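Local atomic coordinates of acyl-homoserine-lactone synthase (Mesorhizobium sp. ORS 3359, PDB entry 6WNS), a protein that probably makes acyl-homoserine lactone quorum-sensing signals by transferring an acyl group from coenzyme A to S-adenosylmethionine, from which the lactone ring is formed. Residues Val39-Pro42 with Glu46-Ala49; Glu84-Leu89 with Ser142-Thr147; Leu129-Gln134 with Ala198-Gly203; Arg152-Ala155 with Phe161-Gly164. One frame throughout, in Å; residues are numbered along the deposited sequence.

In the fold
All four contacts belong to an acetyltransferase-like alpha/beta fold built on one mixed sheet. Interaction 1 lies in the loop between helix 16-31 and strand 56-60, beside a cluster of arginines and acids that, by analogy with related synthases, probably belongs to the active-site region. Its centre is about 29 Å from that of interaction 3 and about 30 Å from that of interaction 4, both across the centre of the chain. Interactions 2 and 4 are the neighbours: their centres are about 13 Å apart, and Leu89 O packs on Leu163 CB at 4.0 Å. Interaction 3 joins helix 121-135, which leads into the strand used by interaction 2, to the C-terminal tail.

Interaction 1: Val39-Pro42 with Glu46-Ala49; sequences VARP and EIDA
Arg41 reaches across to the backbone of Ile47, where its NH2 donates a nearly straight hydrogen bond to Ile47 O (2.9 Å, N-H...O angle 163°). The oxygen sits in the plane of the guanidinium, at its edge, whereas the donor stands tilted from the carbonyl plane. A bend at chi2 (-51°) turns the arginine chain so that NH2 comes up to the Ile47 carbonyl. The CG2 branch of Ile47 lies 4.0 Å from Arg41 NE, the two side chains crossing at about a right angle. Val39 CG1 rests over one face of the guanidinium, 3.7 Å above its plane and toward the rim.

Two waters fill in the polar contacts. Water 1 accepts from Arg41 NE at 2.8 Å and from Ile47 N at 3.1 Å, and is placed to donate to Val39 O. Water 2 accepts from Val39 N at 2.9 Å and probably gives a proton to Glu46 OE2, 2.6 Å away. The other carboxylate oxygen of Glu46, OE1, is held by salt bridges to Arg105 and Arg26, and Asp48 in turn pairs with Arg72 and Arg105. This network probably corresponds to the charged cluster found near the S-adenosylmethionine site in LuxI-type synthases, and it ties the loop to helix 16-31 and the sheet. Because the direct and water-borne links fall mainly on backbone atoms and a carboxylate already engaged by arginines, the contact fixes the course of the loop through polar bonds and owes little to apolar burial.

Interaction 2: Glu84-Leu89 with Ser142-Thr147; sequences EVFPIL and SVVCET
Phe86 O accepts a hydrogen bond from Leu89 N at 3.0 Å, closing a tight turn that leads into a 3-10 segment and presents the side chains of Phe86 and Leu89 together to Val144. Contact across the two segments is wholly apolar and converges on that one valine. Its CG1 methyl meets Leu89 CD1 at 3.6 Å and Phe86 CD2 at 4.1 Å, while CG2 stands farther from the same leucine methyl, at 4.2 Å. CG1 is anti to the backbone N of Val144 (chi1 179°), which carries this branch out from the strand toward the turn. Both the ring and the leucine cross the valine at about a right angle, and the methyl approaches the phenylalanine obliquely. Val85 CG1 packs over one face of that ring, 3.6 Å above its plane and toward the rim.

Val144 lies on strand 140-146, inside the mixed sheet of this acetyltransferase-like fold. The turn also leans on the next strand, with Phe86 against Ile174 and Leu89 against Ala176, and Met82 of helix 81-84 adds a further contact to Val144. The connection before strand 100-108 is thus laid over one face of the sheet. Van der Waals packing and exclusion of water probably hold this join, and the directional bond lies within the turn itself, where it sets the spacing of the two side chains.

Interaction 3: Leu129-Gln134 with Ala198-Gly203; sequences LLETAQ and AILADG
The C-terminal tail passes across helix 121-135, the helix that links the parallel neighbouring strands 100-108 and 140-146, and it sets Leu200 against Glu131 and Thr132. Leu200 CD1 lies 3.7 Å from Glu131 CB, and its other methyl, CD2, is 3.4 Å from Thr132 OG1. That hydroxyl is already hydrogen-bonded to Gly128 O within the helix, so the methyl packs beside a satisfied oxygen. With CG anti to the carbonyl carbon (chi1 -79°), Glu131 extends its chain past the leucine at an oblique angle, bringing OE2 to 3.7 Å from Leu200 CG. OE1 lies 3.6 Å from Ile199 CD1 and takes its salt bridge from Arg190 of helix 183-192.

Cutting Leu200 back to alanine removes CG with both its methyls and would probably open a gap beside Glu131 and Thr132, with the tail held less closely to the helix. Backbone hydrogen bonds between Ile199 and Ala201 and Ile4 join the tail to the edge strand 4-7. The arrangement is that of a beta-alpha-beta crossover helix flanked by a chain terminus, which here bridges the helix and the sheet edge.

Interaction 4: Arg152-Ala155 with Phe161-Gly164; sequences RLRA and FELG
Arg154 of helix 149-155 and Glu162 of strand 160-162 meet in a salt bridge at the protein surface. Its close side is NH2 of Arg154 against OE1 of Glu162, modelled at 2.4 Å, a distance so short that the exact placing of the two groups is doubtful. The oxygen lies at the edge of the guanidinium, near its plane, but the N-H...O angle in the model, 126°, is far from straight, and the guanidinium and carboxylate planes are turned 40° apart. As modelled, the two groups do not pair side by side: OE2 of Glu162 stays 3.4 Å from NH2 and 3.6 Å from NH1 of Arg154. A turn at chi2 (85°) swings the carboxylate back toward the helix.

Helix 149-155 follows strand 140-146, and strand 160-162 is an edge strand of the sheet within this chain, antiparallel to strand 174-180, as in the C-terminal half of acetyltransferase-like folds. Phe161 and Leu163 bond through their backbones to Leu178 and Ala176 of that partner strand, and the side chain of Glu162 rests on Ile175 and Leu177. On the helix side, Arg154 touches Leu160.

Away from the ion pair the contact is slack. Arg154 NH1 comes no nearer than 4.5 Å to Phe161 N, and the CB of Phe161 is directed away from the helix. Replacing Glu162 with a glutamine would remove the negative charge and is likely to leave the Arg154 guanidinium without its ionic mate and freer to turn into solvent. Lys151 makes a further ion pair with Glu162 OE1, but a long and weak one.

Interaction 1: Val39-Pro42 with Glu46-Ala49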
loop_
_atom_site.group_PDB
_atom_site.type_symbol
_atom_site.label_atom_id
_atom_site.label_comp_id
_atom_site.label_asym_id
_atom_site.label_seq_id
_atom_site.Cartn_x
_atom_site.Cartn_y
_atom_site.Cartn_z
ATOM N N VAL A 39 -3.202 9.535 14.551
ATOM C CA VAL A 39 -2.823 10.415 15.677
ATOM C C VAL A 39 -2.764 11.869 15.156
ATOM O O VAL A 39 -2.086 12.086 14.163
ATOM C CB VAL A 39 -1.443 9.992 16.218
ATOM C CG1 VAL A 39 -0.920 10.975 17.245
ATOM C CG2 VAL A 39 -1.589 8.529 16.787
ATOM N N ALA A 40 -3.486 12.731 15.784
ATOM C CA ALA A 40 -3.509 14.189 15.479
ATOM C C ALA A 40 -2.202 14.791 15.913
ATOM O O ALA A 40 -1.937 14.774 17.112
ATOM C CB ALA A 40 -4.617 14.873 16.168
ATOM N N ARG A 41 -1.453 15.385 14.996
ATOM C CA ARG A 41 -0.185 16.075 15.323
ATOM C C ARG A 41 -0.361 17.590 15.405
ATOM O O ARG A 41 -1.319 18.141 14.872
ATOM C CB ARG A 41 0.789 15.705 14.216
ATOM C CG ARG A 41 1.064 14.237 13.990
ATOM C CD ARG A 41 1.428 13.533 15.287
ATOM N NE ARG A 41 1.813 12.135 14.943
ATOM C CZ ARG A 41 2.608 11.375 15.715
ATOM N NH1 ARG A 41 3.017 11.799 16.920
ATOM N NH2 ARG A 41 2.902 10.143 15.314
ATOM N N PRO A 42 0.506 18.288 16.155
ATOM C CA PRO A 42 0.485 19.739 16.323
ATOM C C PRO A 42 0.706 20.500 15.014
ATOM O O PRO A 42 0.307 21.618 14.913
ATOM C CB PRO A 42 1.556 20.041 17.349
ATOM C CG PRO A 42 1.849 18.718 18.003
ATOM C CD PRO A 42 1.586 17.692 16.967
ATOM N N GLU A 46 0.371 13.555 8.992
ATOM C CA GLU A 46 0.073 12.257 9.676
ATOM C C GLU A 46 1.279 11.345 9.415
ATOM O O GLU A 46 1.717 11.160 8.264
ATOM C CB GLU A 46 -1.280 11.730 9.278
ATOM C CG GLU A 46 -1.713 10.475 10.054
ATOM C CD GLU A 46 -1.090 9.169 9.569
ATOM O OE1 GLU A 46 -0.900 9.009 8.348
ATOM O OE2 GLU A 46 -0.887 8.265 10.461
ATOM N N ILE A 47 1.738 10.702 10.491
ATOM C CA ILE A 47 2.962 9.902 10.465
ATOM C C ILE A 47 2.846 8.889 11.606
ATOM O O ILE A 47 2.355 9.223 12.671
ATOM C CB ILE A 47 4.213 10.820 10.501
ATOM C CG1 ILE A 47 5.505 10.047 10.280
ATOM C CG2 ILE A 47 4.274 11.573 11.808
ATOM C CD1 ILE A 47 6.754 10.959 10.129
ATOM N N ASP A 48 3.316 7.674 11.364
ATOM C CA ASP A 48 3.190 6.600 12.360
ATOM C C ASP A 48 4.547 5.947 12.606
ATOM O O ASP A 48 5.613 6.388 12.089
ATOM C CB ASP A 48 2.076 5.629 11.975
ATOM C CG ASP A 48 2.423 4.668 10.860
ATOM O OD1 ASP A 48 3.612 4.659 10.456
ATOM O OD2 ASP A 48 1.459 4.042 10.344
ATOM N N ALA A 49 4.543 4.928 13.459
ATOM C CA ALA A 49 5.802 4.287 13.898
ATOM C C ALA A 49 6.528 3.645 12.721
ATOM O O ALA A 49 7.704 3.299 12.873
ATOM C CB ALA A 49 5.439 3.270 14.960
HETATM O O HOH W 1 0.053 11.015 13.038
HETATM O O HOH W 2 -1.002 8.436 13.011
#

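Interaction 2: Glu84-Leu89 with Ser142-Thr147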
loop_
_atom_site.group_PDB
_atom_site.type_symbol
_atom_site.label_atom_id
_atom_site.label_comp_id
_atom_site.label_asym_id
_atom_site.label_seq_id
_atom_site.Cartn_x
_atom_site.Cartn_y
_atom_site.Cartn_z
ATOM N N GLU A 84 2.680 -5.613 15.003
ATOM C CA GLU A 84 2.629 -4.841 16.270
ATOM C C GLU A 84 1.190 -4.605 16.740
ATOM O O GLU A 84 1.028 -4.369 17.915
ATOM C CB GLU A 84 3.330 -3.524 16.032
ATOM C CG GLU A 84 4.784 -3.715 15.665
ATOM C CD GLU A 84 5.616 -4.689 16.512
ATOM O OE1 GLU A 84 5.884 -4.393 17.675
ATOM O OE2 GLU A 84 5.974 -5.742 15.978
ATOM N N VAL A 85 0.214 -4.546 15.829
ATOM C CA VAL A 85 -1.175 -4.142 16.154
ATOM C C VAL A 85 -2.143 -5.289 15.911
ATOM O O VAL A 85 -2.988 -5.570 16.784
ATOM C CB VAL A 85 -1.584 -2.867 15.374
ATOM C CG1 VAL A 85 -2.966 -2.382 15.788
ATOM C CG2 VAL A 85 -0.566 -1.813 15.562
ATOM N N PHE A 86 -2.042 -5.976 14.780
ATOM C CA PHE A 86 -3.044 -6.995 14.457
ATOM C C PHE A 86 -2.453 -8.402 14.351
ATOM O O PHE A 86 -2.941 -9.147 13.550
ATOM C CB PHE A 86 -3.722 -6.624 13.151
ATOM C CG PHE A 86 -4.532 -5.367 13.283
ATOM C CD1 PHE A 86 -5.649 -5.355 14.101
ATOM C CD2 PHE A 86 -4.124 -4.181 12.663
ATOM C CE1 PHE A 86 -6.425 -4.212 14.230
ATOM C CE2 PHE A 86 -4.909 -3.052 12.799
ATOM C CZ PHE A 86 -6.039 -3.061 13.602
ATOM N N PRO A 87 -1.534 -8.864 15.212
ATOM C CA PRO A 87 -1.015 -10.237 15.073
ATOM C C PRO A 87 -2.101 -11.304 15.247
ATOM O O PRO A 87 -1.997 -12.425 14.697
ATOM C CB PRO A 87 0.024 -10.296 16.201
ATOM C CG PRO A 87 -0.416 -9.254 17.202
ATOM C CD PRO A 87 -0.938 -8.120 16.340
ATOM N N ILE A 88 -3.175 -10.946 15.950
ATOM C CA ILE A 88 -4.318 -11.877 16.141
ATOM C C ILE A 88 -4.941 -12.256 14.788
ATOM O O ILE A 88 -5.425 -13.395 14.694
ATOM C CB ILE A 88 -5.359 -11.383 17.162
ATOM C CG1 ILE A 88 -6.274 -12.549 17.522
ATOM C CG2 ILE A 88 -6.142 -10.161 16.664
ATOM C CD1 ILE A 88 -6.985 -12.385 18.829
ATOM N N LEU A 89 -4.852 -11.419 13.754
ATOM C CA LEU A 89 -5.451 -11.703 12.418
ATOM C C LEU A 89 -4.688 -12.814 11.696
ATOM O O LEU A 89 -5.228 -13.364 10.709
ATOM C CB LEU A 89 -5.440 -10.444 11.557
ATOM C CG LEU A 89 -6.358 -9.316 12.056
ATOM C CD1 LEU A 89 -6.148 -8.076 11.229
ATOM C CD2 LEU A 89 -7.828 -9.705 12.027
ATOM N N SER A 142 2.051 -8.922 2.477
ATOM C CA SER A 142 1.052 -9.135 3.553
ATOM C C SER A 142 0.260 -7.842 3.732
ATOM O O SER A 142 0.822 -6.765 3.411
ATOM C CB SER A 142 1.652 -9.618 4.835
ATOM O OG SER A 142 2.543 -8.679 5.379
ATOM N N VAL A 143 -1.008 -7.936 4.150
ATOM C CA VAL A 143 -1.865 -6.718 4.297
ATOM C C VAL A 143 -3.019 -7.019 5.243
ATOM O O VAL A 143 -3.574 -8.150 5.278
ATOM C CB VAL A 143 -2.345 -6.239 2.917
ATOM C CG1 VAL A 143 -3.264 -7.286 2.260
ATOM C CG2 VAL A 143 -3.019 -4.881 2.925
ATOM N N VAL A 144 -3.413 -5.990 5.950
ATOM C CA VAL A 144 -4.636 -5.923 6.781
ATOM C C VAL A 144 -5.568 -4.976 6.018
ATOM O O VAL A 144 -5.128 -3.819 5.707
ATOM C CB VAL A 144 -4.302 -5.365 8.186
ATOM C CG1 VAL A 144 -5.586 -5.265 9.029
ATOM C CG2 VAL A 144 -3.216 -6.164 8.916
ATOM N N CYS A 145 -6.704 -5.463 5.583
ATOM C CA CYS A 145 -7.621 -4.692 4.727
ATOM C C CYS A 145 -9.062 -5.044 5.115
ATOM O O CYS A 145 -9.313 -6.029 5.920
ATOM C CB CYS A 145 -7.336 -4.940 3.257
ATOM S SG CYS A 145 -7.523 -6.698 2.902
ATOM N N GLU A 146 -9.973 -4.188 4.658
ATOM C CA GLU A 146 -11.415 -4.420 4.818
ATOM C C GLU A 146 -11.768 -5.755 4.139
ATOM O O GLU A 146 -11.161 -6.072 3.119
ATOM C CB GLU A 146 -12.183 -3.240 4.251
ATOM C CG GLU A 146 -12.114 -2.111 5.251
ATOM C CD GLU A 146 -13.195 -1.039 5.183
ATOM O OE1 GLU A 146 -14.305 -1.243 5.730
ATOM O OE2 GLU A 146 -12.842 0.036 4.690
ATOM N N THR A 147 -12.752 -6.447 4.692
ATOM C CA THR A 147 -13.142 -7.804 4.243
ATOM C C THR A 147 -13.725 -7.774 2.833
ATOM O O THR A 147 -13.846 -8.847 2.310
ATOM C CB THR A 147 -14.100 -8.486 5.217
ATOM O OG1 THR A 147 -15.135 -7.520 5.445
ATOM C CG2 THR A 147 -13.469 -8.858 6.539
#

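Interaction 3: Leu129-Gln134 with Ala198-Gly203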
loop_
_atom_site.group_PDB
_atom_site.type_symbol
_atom_site.label_atom_id
_atom_site.label_comp_id
_atom_site.label_asym_id
_atom_site.label_seq_id
_atom_site.Cartn_x
_atom_site.Cartn_y
_atom_site.Cartn_z
ATOM N N LEU A 129 2.266 -1.133 -7.621
ATOM C CA LEU A 129 2.628 -1.840 -6.367
ATOM C C LEU A 129 3.240 -3.187 -6.767
ATOM O O LEU A 129 4.341 -3.455 -6.300
ATOM C CB LEU A 129 1.412 -2.040 -5.461
ATOM C CG LEU A 129 1.741 -2.664 -4.102
ATOM C CD1 LEU A 129 2.495 -1.668 -3.192
ATOM C CD2 LEU A 129 0.488 -3.202 -3.411
ATOM N N LEU A 130 2.560 -3.979 -7.602
ATOM C CA LEU A 130 3.044 -5.340 -7.986
ATOM C C LEU A 130 4.343 -5.212 -8.771
ATOM O O LEU A 130 5.266 -6.008 -8.532
ATOM C CB LEU A 130 2.016 -6.059 -8.847
ATOM C CG LEU A 130 0.694 -6.346 -8.156
ATOM C CD1 LEU A 130 -0.287 -6.962 -9.134
ATOM C CD2 LEU A 130 0.918 -7.234 -6.945
ATOM N N GLU A 131 4.402 -4.231 -9.664
ATOM C CA GLU A 131 5.585 -4.011 -10.527
ATOM C C GLU A 131 6.781 -3.594 -9.665
ATOM O O GLU A 131 7.910 -4.052 -9.914
ATOM C CB GLU A 131 5.241 -3.010 -11.628
ATOM C CG GLU A 131 4.467 -3.665 -12.750
ATOM C CD GLU A 131 4.284 -2.777 -13.998
ATOM O OE1 GLU A 131 3.174 -2.714 -14.497
ATOM O OE2 GLU A 131 5.280 -2.213 -14.506
ATOM N N THR A 132 6.579 -2.720 -8.700
ATOM C CA THR A 132 7.669 -2.282 -7.798
ATOM C C THR A 132 8.119 -3.481 -6.975
ATOM O O THR A 132 9.401 -3.698 -6.893
ATOM C CB THR A 132 7.217 -1.097 -6.967
ATOM O OG1 THR A 132 6.712 -0.151 -7.914
ATOM C CG2 THR A 132 8.329 -0.528 -6.114
ATOM N N ALA A 133 7.141 -4.303 -6.487
ATOM C CA ALA A 133 7.528 -5.434 -5.615
ATOM C C ALA A 133 8.337 -6.447 -6.459
ATOM O O ALA A 133 9.363 -6.968 -5.951
ATOM C CB ALA A 133 6.306 -6.050 -4.987
ATOM N N GLN A 134 7.908 -6.653 -7.710
ATOM C CA GLN A 134 8.578 -7.529 -8.703
ATOM C C GLN A 134 10.028 -7.090 -8.810
ATOM O O GLN A 134 10.928 -7.913 -8.591
ATOM C CB GLN A 134 7.932 -7.381 -10.081
ATOM C CG GLN A 134 8.543 -8.314 -11.146
ATOM C CD GLN A 134 7.620 -9.544 -11.466
ATOM O OE1 GLN A 134 6.896 -9.509 -12.468
ATOM N NE2 GLN A 134 7.872 -10.690 -10.710
ATOM N N ALA A 198 4.478 2.840 -20.227
ATOM C CA ALA A 198 5.287 2.571 -19.012
ATOM C C ALA A 198 4.484 3.018 -17.794
ATOM O O ALA A 198 3.736 4.013 -17.930
ATOM C CB ALA A 198 6.600 3.299 -19.098
ATOM N N ILE A 199 4.620 2.329 -16.647
ATOM C CA ILE A 199 3.932 2.747 -15.397
ATOM C C ILE A 199 5.027 3.209 -14.423
ATOM O O ILE A 199 4.938 4.351 -13.954
ATOM C CB ILE A 199 3.037 1.660 -14.764
ATOM C CG1 ILE A 199 1.985 1.079 -15.690
ATOM C CG2 ILE A 199 2.324 2.217 -13.554
ATOM C CD1 ILE A 199 1.031 0.151 -14.953
ATOM N N LEU A 200 6.047 2.385 -14.161
ATOM C CA LEU A 200 7.167 2.732 -13.229
ATOM C C LEU A 200 8.098 3.756 -13.874
ATOM O O LEU A 200 8.507 3.504 -15.012
ATOM C CB LEU A 200 7.992 1.487 -12.902
ATOM C CG LEU A 200 7.214 0.250 -12.458
ATOM C CD1 LEU A 200 8.174 -0.904 -12.197
ATOM C CD2 LEU A 200 6.385 0.560 -11.219
ATOM N N ALA A 201 8.485 4.804 -13.143
ATOM C CA ALA A 201 9.688 5.638 -13.404
ATOM C C ALA A 201 10.928 4.948 -12.792
ATOM O O ALA A 201 11.310 5.249 -11.630
ATOM C CB ALA A 201 9.464 7.028 -12.861
ATOM N N ASP A 202 11.515 4.042 -13.576
ATOM C CA ASP A 202 12.681 3.145 -13.310
ATOM C C ASP A 202 14.039 3.874 -13.353
ATOM O O ASP A 202 14.865 3.686 -12.430
ATOM C CB ASP A 202 12.787 2.118 -14.446
ATOM C CG ASP A 202 11.991 0.832 -14.316
ATOM O OD1 ASP A 202 11.507 0.359 -15.347
ATOM O OD2 ASP A 202 11.911 0.298 -13.192
ATOM N N GLY A 203 14.298 4.648 -14.407
ATOM C CA GLY A 203 15.596 5.315 -14.631
ATOM C C GLY A 203 16.531 5.154 -13.436
ATOM O O GLY A 203 17.748 5.193 -13.670
#

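Interaction 4: Arg152-Ala155 with Phe161-Gly164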
loop_
_atom_site.group_PDB
_atom_site.type_symbol
_atom_site.label_atom_id
_atom_site.label_comp_id
_atom_site.label_asym_id
_atom_site.label_seq_id
_atom_site.Cartn_x
_atom_site.Cartn_y
_atom_site.Cartn_z
ATOM N N ARG A 152 -12.537 -8.268 -4.742
ATOM C CA ARG A 152 -12.138 -7.300 -5.786
ATOM C C ARG A 152 -10.773 -7.702 -6.349
ATOM O O ARG A 152 -10.569 -7.548 -7.613
ATOM C CB ARG A 152 -12.071 -5.905 -5.178
ATOM C CG ARG A 152 -13.451 -5.314 -4.977
ATOM C CD ARG A 152 -13.456 -3.890 -4.438
ATOM N NE ARG A 152 -14.377 -3.167 -5.305
ATOM C CZ ARG A 152 -14.015 -2.202 -6.139
ATOM N NH1 ARG A 152 -12.762 -1.760 -6.150
ATOM N NH2 ARG A 152 -14.921 -1.642 -6.922
ATOM N N LEU A 153 -9.851 -8.125 -5.454
ATOM C CA LEU A 153 -8.451 -8.367 -5.890
ATOM C C LEU A 153 -8.394 -9.696 -6.649
ATOM O O LEU A 153 -7.660 -9.755 -7.678
ATOM C CB LEU A 153 -7.476 -8.375 -4.712
ATOM C CG LEU A 153 -7.171 -7.021 -4.045
ATOM C CD1 LEU A 153 -6.224 -7.230 -2.895
ATOM C CD2 LEU A 153 -6.581 -5.987 -4.996
ATOM N N ARG A 154 -9.163 -10.698 -6.199
ATOM C CA ARG A 154 -9.309 -12.001 -6.916
ATOM C C ARG A 154 -10.086 -11.813 -8.225
ATOM O O ARG A 154 -10.055 -12.747 -8.965
ATOM C CB ARG A 154 -9.880 -13.124 -6.033
ATOM C CG ARG A 154 -8.806 -13.752 -5.140
ATOM C CD ARG A 154 -9.076 -15.136 -4.584
ATOM N NE ARG A 154 -9.784 -15.054 -3.337
ATOM C CZ ARG A 154 -9.374 -15.447 -2.138
ATOM N NH1 ARG A 154 -8.204 -16.002 -1.941
ATOM N NH2 ARG A 154 -10.165 -15.217 -1.100
ATOM N N ALA A 155 -10.655 -10.639 -8.547
ATOM C CA ALA A 155 -11.300 -10.297 -9.849
ATOM C C ALA A 155 -10.281 -9.694 -10.832
ATOM O O ALA A 155 -10.524 -9.787 -12.060
ATOM C CB ALA A 155 -12.469 -9.344 -9.664
ATOM N N PHE A 161 -4.185 -15.523 -0.068
ATOM C CA PHE A 161 -4.560 -16.503 0.976
ATOM C C PHE A 161 -4.976 -15.671 2.185
ATOM O O PHE A 161 -4.175 -14.832 2.655
ATOM C CB PHE A 161 -3.411 -17.479 1.270
ATOM C CG PHE A 161 -3.314 -18.708 0.400
ATOM C CD1 PHE A 161 -4.340 -19.644 0.353
ATOM C CD2 PHE A 161 -2.134 -19.000 -0.271
ATOM C CE1 PHE A 161 -4.227 -20.790 -0.413
ATOM C CE2 PHE A 161 -2.010 -20.151 -1.022
ATOM C CZ PHE A 161 -3.055 -21.051 -1.089
ATOM N N GLU A 162 -6.201 -15.853 2.667
ATOM C CA GLU A 162 -6.608 -15.303 3.986
ATOM C C GLU A 162 -5.720 -15.938 5.071
ATOM O O GLU A 162 -5.383 -17.107 4.934
ATOM C CB GLU A 162 -8.085 -15.586 4.255
ATOM C CG GLU A 162 -9.031 -14.777 3.376
ATOM C CD GLU A 162 -9.330 -15.356 1.995
ATOM O OE1 GLU A 162 -10.271 -14.727 1.279
ATOM O OE2 GLU A 162 -8.627 -16.458 1.630
ATOM N N LEU A 163 -5.312 -15.193 6.093
ATOM C CA LEU A 163 -4.329 -15.676 7.092
ATOM C C LEU A 163 -5.086 -15.986 8.405
ATOM O O LEU A 163 -4.492 -16.522 9.369
ATOM C CB LEU A 163 -3.297 -14.568 7.379
ATOM C CG LEU A 163 -2.323 -14.301 6.232
ATOM C CD1 LEU A 163 -1.537 -13.036 6.468
ATOM C CD2 LEU A 163 -1.364 -15.496 5.996
ATOM N N GLY A 164 -6.399 -15.719 8.434
ATOM C CA GLY A 164 -7.150 -15.965 9.660
ATOM C C GLY A 164 -8.712 -15.704 9.533
ATOM O O GLY A 164 -9.177 -15.303 8.432
#